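Local coordinates for RNase III inhibitor (Mycobacterium tuberculosis, PDB 5M3I), which is of unknown function but belongs to the macro domain family, with a mixed beta sheet flanked by helices, at residues 25-30 with 120-125; 29-34 with 84-89. All coordinates share one frame; numbering follows the deposited sequence.

Contact 1. Residues 25-30 with 120-125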
loop_
_atom_site.group_PDB
_atom_site.type_symbol
_atom_site.label_atom_id
_atom_site.label_comp_id
_atom_site.label_asym_id
_atom_site.label_seq_id
_atom_site.Cartn_x
_atom_site.Cartn_y
_atom_site.Cartn_z
ATOM N N GLU A 25 11.354 4.545 -3.254
ATOM C CA GLU A 25 11.700 4.743 -1.854
ATOM C C GLU A 25 10.704 4.045 -0.921
ATOM O O GLU A 25 11.087 3.580 0.149
ATOM C CB GLU A 25 11.719 6.244 -1.622
ATOM C CG GLU A 25 12.337 6.672 -0.330
ATOM C CD GLU A 25 12.538 8.188 -0.256
ATOM O OE1 GLU A 25 12.391 8.742 0.861
ATOM O OE2 GLU A 25 12.842 8.797 -1.303
ATOM N N ALA A 26 9.426 3.975 -1.336
ATOM C CA ALA A 26 8.393 3.251 -0.590
ATOM C C ALA A 26 7.647 2.262 -1.482
ATOM O O ALA A 26 7.512 2.468 -2.688
ATOM C CB ALA A 26 7.405 4.217 0.034
ATOM N N LEU A 27 7.183 1.183 -0.866
ATOM C CA LEU A 27 6.261 0.260 -1.520
ATOM C C LEU A 27 4.995 0.220 -0.717
ATOM O O LEU A 27 5.066 0.164 0.507
ATOM C CB LEU A 27 6.856 -1.135 -1.558
ATOM C CG LEU A 27 8.242 -1.295 -2.165
ATOM C CD1 LEU A 27 8.669 -2.747 -2.024
ATOM C CD2 LEU A 27 8.224 -0.900 -3.621
ATOM N N VAL A 28 3.846 0.229 -1.392
ATOM C CA VAL A 28 2.561 0.003 -0.743
ATOM C C VAL A 28 2.084 -1.462 -0.846
ATOM O O VAL A 28 2.128 -2.094 -1.901
ATOM C CB VAL A 28 1.494 0.907 -1.314
ATOM C CG1 VAL A 28 0.154 0.651 -0.625
ATOM C CG2 VAL A 28 1.901 2.363 -1.186
ATOM N N ASN A 29 1.685 -2.002 0.290
ATOM C CA ASN A 29 1.132 -3.327 0.421
ATOM C C ASN A 29 -0.364 -3.168 0.804
ATOM O O ASN A 29 -0.740 -2.154 1.373
ATOM C CB ASN A 29 1.903 -4.058 1.515
ATOM C CG ASN A 29 1.484 -5.509 1.694
ATOM O OD1 ASN A 29 0.889 -6.120 0.814
ATOM N ND2 ASN A 29 1.768 -6.050 2.870
ATOM N N THR A 30 -1.205 -4.123 0.412
ATOM C CA THR A 30 -2.634 -4.110 0.737
ATOM C C THR A 30 -2.856 -5.160 1.789
ATOM O O THR A 30 -2.468 -6.327 1.589
ATOM C CB THR A 30 -3.533 -4.437 -0.478
ATOM O OG1 THR A 30 -3.047 -5.581 -1.181
ATOM C CG2 THR A 30 -3.506 -3.274 -1.441
ATOM N N SER A 120 9.330 8.885 -3.778
ATOM C CA SER A 120 8.812 7.979 -4.751
ATOM C C SER A 120 8.108 6.813 -4.058
ATOM O O SER A 120 8.582 6.331 -3.029
ATOM C CB SER A 120 9.938 7.492 -5.699
ATOM O OG SER A 120 10.776 6.561 -5.063
ATOM N N VAL A 121 7.026 6.353 -4.680
ATOM C CA VAL A 121 6.253 5.235 -4.160
ATOM C C VAL A 121 5.665 4.363 -5.294
ATOM O O VAL A 121 5.341 4.864 -6.369
ATOM C CB VAL A 121 5.192 5.775 -3.211
ATOM C CG1 VAL A 121 4.266 6.662 -3.945
ATOM C CG2 VAL A 121 4.424 4.648 -2.570
ATOM N N ALA A 122 5.588 3.064 -5.043
ATOM C CA ALA A 122 4.969 2.097 -5.967
ATOM C C ALA A 122 3.709 1.633 -5.315
ATOM O O ALA A 122 3.724 1.219 -4.129
ATOM C CB ALA A 122 5.884 0.918 -6.244
ATOM N N VAL A 123 2.631 1.627 -6.090
ATOM C CA VAL A 123 1.299 1.328 -5.574
ATOM C C VAL A 123 0.633 0.191 -6.387
ATOM O O VAL A 123 0.639 0.250 -7.610
ATOM C CB VAL A 123 0.428 2.582 -5.670
ATOM C CG1 VAL A 123 -0.865 2.342 -4.976
ATOM C CG2 VAL A 123 1.148 3.784 -5.038
ATOM N N PRO A 124 0.086 -0.832 -5.717
ATOM C CA PRO A 124 -0.635 -1.904 -6.376
ATOM C C PRO A 124 -2.073 -1.528 -6.603
ATOM O O PRO A 124 -2.506 -0.483 -6.138
ATOM C CB PRO A 124 -0.566 -3.044 -5.365
ATOM C CG PRO A 124 -0.560 -2.339 -4.065
ATOM C CD PRO A 124 0.220 -1.083 -4.274
ATOM N N PRO A 125 -2.828 -2.372 -7.298
ATOM C CA PRO A 125 -4.215 -2.028 -7.575
ATOM C C PRO A 125 -5.107 -2.310 -6.354
ATOM O O PRO A 125 -5.733 -3.362 -6.247
ATOM C CB PRO A 125 -4.565 -2.903 -8.797
ATOM C CG PRO A 125 -3.553 -3.980 -8.848
ATOM C CD PRO A 125 -2.379 -3.595 -7.999
#
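V28 of strand 26-31 packs against V121 of strand 120-123 and against P124 just after it; the strands are parallel neighbours in the central sheet of the macro domain fold. Their axes come within 4.7 Å and twist by 26°. The run from A26 to P124 is the buried, closely packed part. There A122 is gripped through both backbone polar atoms: its N donates to A26 O, and its O accepts from V28 N at 2.9 Å, almost in line with the carbonyl. V28 CG2 meets V121 CG2 at 3.7 Å, while A26 CB reaches the same V121 methyl from the same face of the sheet. On the other face the contact is thinner, L27 CD2 resting on A122 CB at 4.0 Å. Beyond the last backbone bond the P124 ring takes over, its CD 3.2 Å from V28 O. The looser side is at partly exposed T30, whose methyl CG2 lies alongside P124 CG, 4.1 Å away, the two side chains running in opposite directions. The E25 end is also partly exposed, but bonded. S120 grips the chain at and just before the strand's start: its O accepts from A26 N, and its OG, turned between its own backbone N and carbonyl carbon (chi1 74°), takes a fairly straight bond from E25 N, with OG and N 2.8 Å apart.

Contact 2. Residues 29-34 with 84-89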
loop_
_atom_site.group_PDB
_atom_site.type_symbol
_atom_site.label_atom_id
_atom_site.label_comp_id
_atom_site.label_asym_id
_atom_site.label_seq_id
_atom_site.Cartn_x
_atom_site.Cartn_y
_atom_site.Cartn_z
ATOM N N ASN A 29 1.685 -2.002 0.290
ATOM C CA ASN A 29 1.132 -3.327 0.421
ATOM C C ASN A 29 -0.364 -3.168 0.804
ATOM O O ASN A 29 -0.740 -2.154 1.373
ATOM C CB ASN A 29 1.903 -4.058 1.515
ATOM C CG ASN A 29 1.484 -5.509 1.694
ATOM O OD1 ASN A 29 0.889 -6.120 0.814
ATOM N ND2 ASN A 29 1.768 -6.050 2.870
ATOM N N THR A 30 -1.205 -4.123 0.412
ATOM C CA THR A 30 -2.634 -4.110 0.737
ATOM C C THR A 30 -2.856 -5.160 1.789
ATOM O O THR A 30 -2.468 -6.327 1.589
ATOM C CB THR A 30 -3.533 -4.437 -0.478
ATOM O OG1 THR A 30 -3.047 -5.581 -1.181
ATOM C CG2 THR A 30 -3.506 -3.274 -1.441
ATOM N N VAL A 31 -3.468 -4.760 2.898
ATOM C CA VAL A 31 -3.634 -5.648 4.040
ATOM C C VAL A 31 -5.039 -5.613 4.613
ATOM O O VAL A 31 -5.832 -4.707 4.332
ATOM C CB VAL A 31 -2.664 -5.309 5.198
ATOM C CG1 VAL A 31 -1.242 -5.437 4.731
ATOM C CG2 VAL A 31 -2.909 -3.923 5.776
ATOM N N ASN A 32 -5.316 -6.658 5.396
ATOM C CA ASN A 32 -6.446 -6.727 6.270
ATOM C C ASN A 32 -6.014 -6.328 7.694
ATOM O O ASN A 32 -4.817 -6.192 7.952
ATOM C CB ASN A 32 -7.057 -8.146 6.270
ATOM C CG ASN A 32 -6.093 -9.217 6.715
ATOM O OD1 ASN A 32 -5.669 -9.275 7.886
ATOM N ND2 ASN A 32 -5.716 -10.097 5.765
ATOM N N CYS A 33 -7.005 -6.154 8.578
ATOM C CA CYS A 33 -6.790 -5.722 9.958
ATOM C C CYS A 33 -6.676 -6.863 10.996
ATOM O O CYS A 33 -6.625 -6.590 12.180
ATOM C CB CYS A 33 -7.903 -4.742 10.397
ATOM S SG CYS A 33 -8.034 -3.227 9.388
ATOM N N VAL A 34 -6.638 -8.119 10.549
ATOM C CA VAL A 34 -6.654 -9.236 11.463
ATOM C C VAL A 34 -5.370 -10.047 11.423
ATOM O O VAL A 34 -5.335 -11.176 11.914
ATOM C CB VAL A 34 -7.902 -10.137 11.281
ATOM C CG1 VAL A 34 -9.172 -9.315 11.492
ATOM C CG2 VAL A 34 -7.927 -10.851 9.925
ATOM N N ILE A 84 7.817 0.307 3.925
ATOM C CA ILE A 84 6.664 -0.437 3.506
ATOM C C ILE A 84 5.467 0.230 4.131
ATOM O O ILE A 84 5.373 0.325 5.362
ATOM C CB ILE A 84 6.685 -1.915 4.004
ATOM C CG1 ILE A 84 8.025 -2.585 3.725
ATOM C CG2 ILE A 84 5.518 -2.688 3.393
ATOM C CD1 ILE A 84 8.465 -2.503 2.294
ATOM N N ILE A 85 4.540 0.675 3.287
ATOM C CA ILE A 85 3.305 1.311 3.724
ATOM C C ILE A 85 2.198 0.290 3.538
ATOM O O ILE A 85 1.780 -0.007 2.419
ATOM C CB ILE A 85 3.026 2.560 2.917
ATOM C CG1 ILE A 85 4.227 3.506 2.995
ATOM C CG2 ILE A 85 1.769 3.238 3.433
ATOM C CD1 ILE A 85 4.156 4.688 2.049
ATOM N N ASN A 86 1.739 -0.274 4.650
ATOM C CA ASN A 86 0.677 -1.260 4.624
ATOM C C ASN A 86 -0.639 -0.533 4.658
ATOM O O ASN A 86 -0.982 0.089 5.647
ATOM C CB ASN A 86 0.798 -2.204 5.799
ATOM C CG ASN A 86 2.055 -3.048 5.722
ATOM O OD1 ASN A 86 2.113 -4.012 4.961
ATOM N ND2 ASN A 86 3.055 -2.723 6.545
ATOM N N PHE A 87 -1.376 -0.625 3.559
ATOM C CA PHE A 87 -2.640 0.109 3.339
ATOM C C PHE A 87 -3.785 -0.859 3.594
ATOM O O PHE A 87 -3.935 -1.841 2.868
ATOM C CB PHE A 87 -2.629 0.549 1.879
ATOM C CG PHE A 87 -3.703 1.468 1.478
ATOM C CD1 PHE A 87 -5.032 1.131 1.669
ATOM C CD2 PHE A 87 -3.394 2.663 0.890
ATOM C CE1 PHE A 87 -6.017 1.991 1.291
ATOM C CE2 PHE A 87 -4.376 3.555 0.560
ATOM C CZ PHE A 87 -5.700 3.189 0.716
ATOM N N PRO A 88 -4.607 -0.615 4.649
ATOM C CA PRO A 88 -5.731 -1.556 4.880
ATOM C C PRO A 88 -6.830 -1.401 3.865
ATOM O O PRO A 88 -7.390 -0.349 3.743
ATOM C CB PRO A 88 -6.215 -1.185 6.297
ATOM C CG PRO A 88 -4.973 -0.579 6.947
ATOM C CD PRO A 88 -4.423 0.267 5.826
ATOM N N THR A 89 -7.099 -2.459 3.120
ATOM C CA THR A 89 -8.137 -2.464 2.120
ATOM C C THR A 89 -9.343 -3.276 2.622
ATOM O O THR A 89 -10.373 -3.280 1.968
ATOM C CB THR A 89 -7.630 -3.083 0.807
ATOM O OG1 THR A 89 -7.087 -4.389 1.071
ATOM C CG2 THR A 89 -6.580 -2.242 0.223
#
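The parallel pairing of strands 26-31 and 83-88, in the central sheet of the macro domain, runs on here toward the loops that follow. N29 and N86 lie side by side on one face and join by their amides: N29 ND2 donates to N86 OD1 at 2.9 Å, nearly in line with that C=O, although the two amide planes stand 66° apart. N29 reaches over because its CG is anti to the backbone N (chi1 -176°). N86 ND2 is bound in turn to F71 O of strand 71-74, which helps fix the rotation of the amide. V31 CG1 lies 3.7 Å from N86 OD1, and V31 CG2 reaches P88 CG at 4.1 Å; C33 SG touches the same proline ring at CB. On the face carrying T30 and F87, the methyl groups T30 CG2 and T89 CG2 meet at 3.6 Å. Four backbone bonds join the two segments: N29 N to I85 O, F87 N to N29 O at 2.7 Å, V31 N to F87 O, and T89 N to V31 O. Farther along, N32 forms an Asx turn, its OD1 using an in-plane lone pair to accept from V34 N at 3.1 Å.

In the fold
Strand 26-31 is common to both contacts: contact 1 pairs it with strand 120-123 along one edge, contact 2 with strand 83-88 along the other, so three adjacent parallel strands lie in the interior of the six-stranded sheet. The contact centres are 11 Å apart, and N29 and T30 belong to both. L27 O and I85 N, 2.9 Å apart, probably form a hydrogen bond that carries the pairing of contact 2 back beside contact 1, and V28 CG1 packs on F87 CB at 3.7 Å. Helix 40-48 lies against L27 and N29, its I41 also touching T30, and helix 50-61 against V31 and N86; on the other face helix 135-147 meets V121 and helix 99-115 meets I85 and F87.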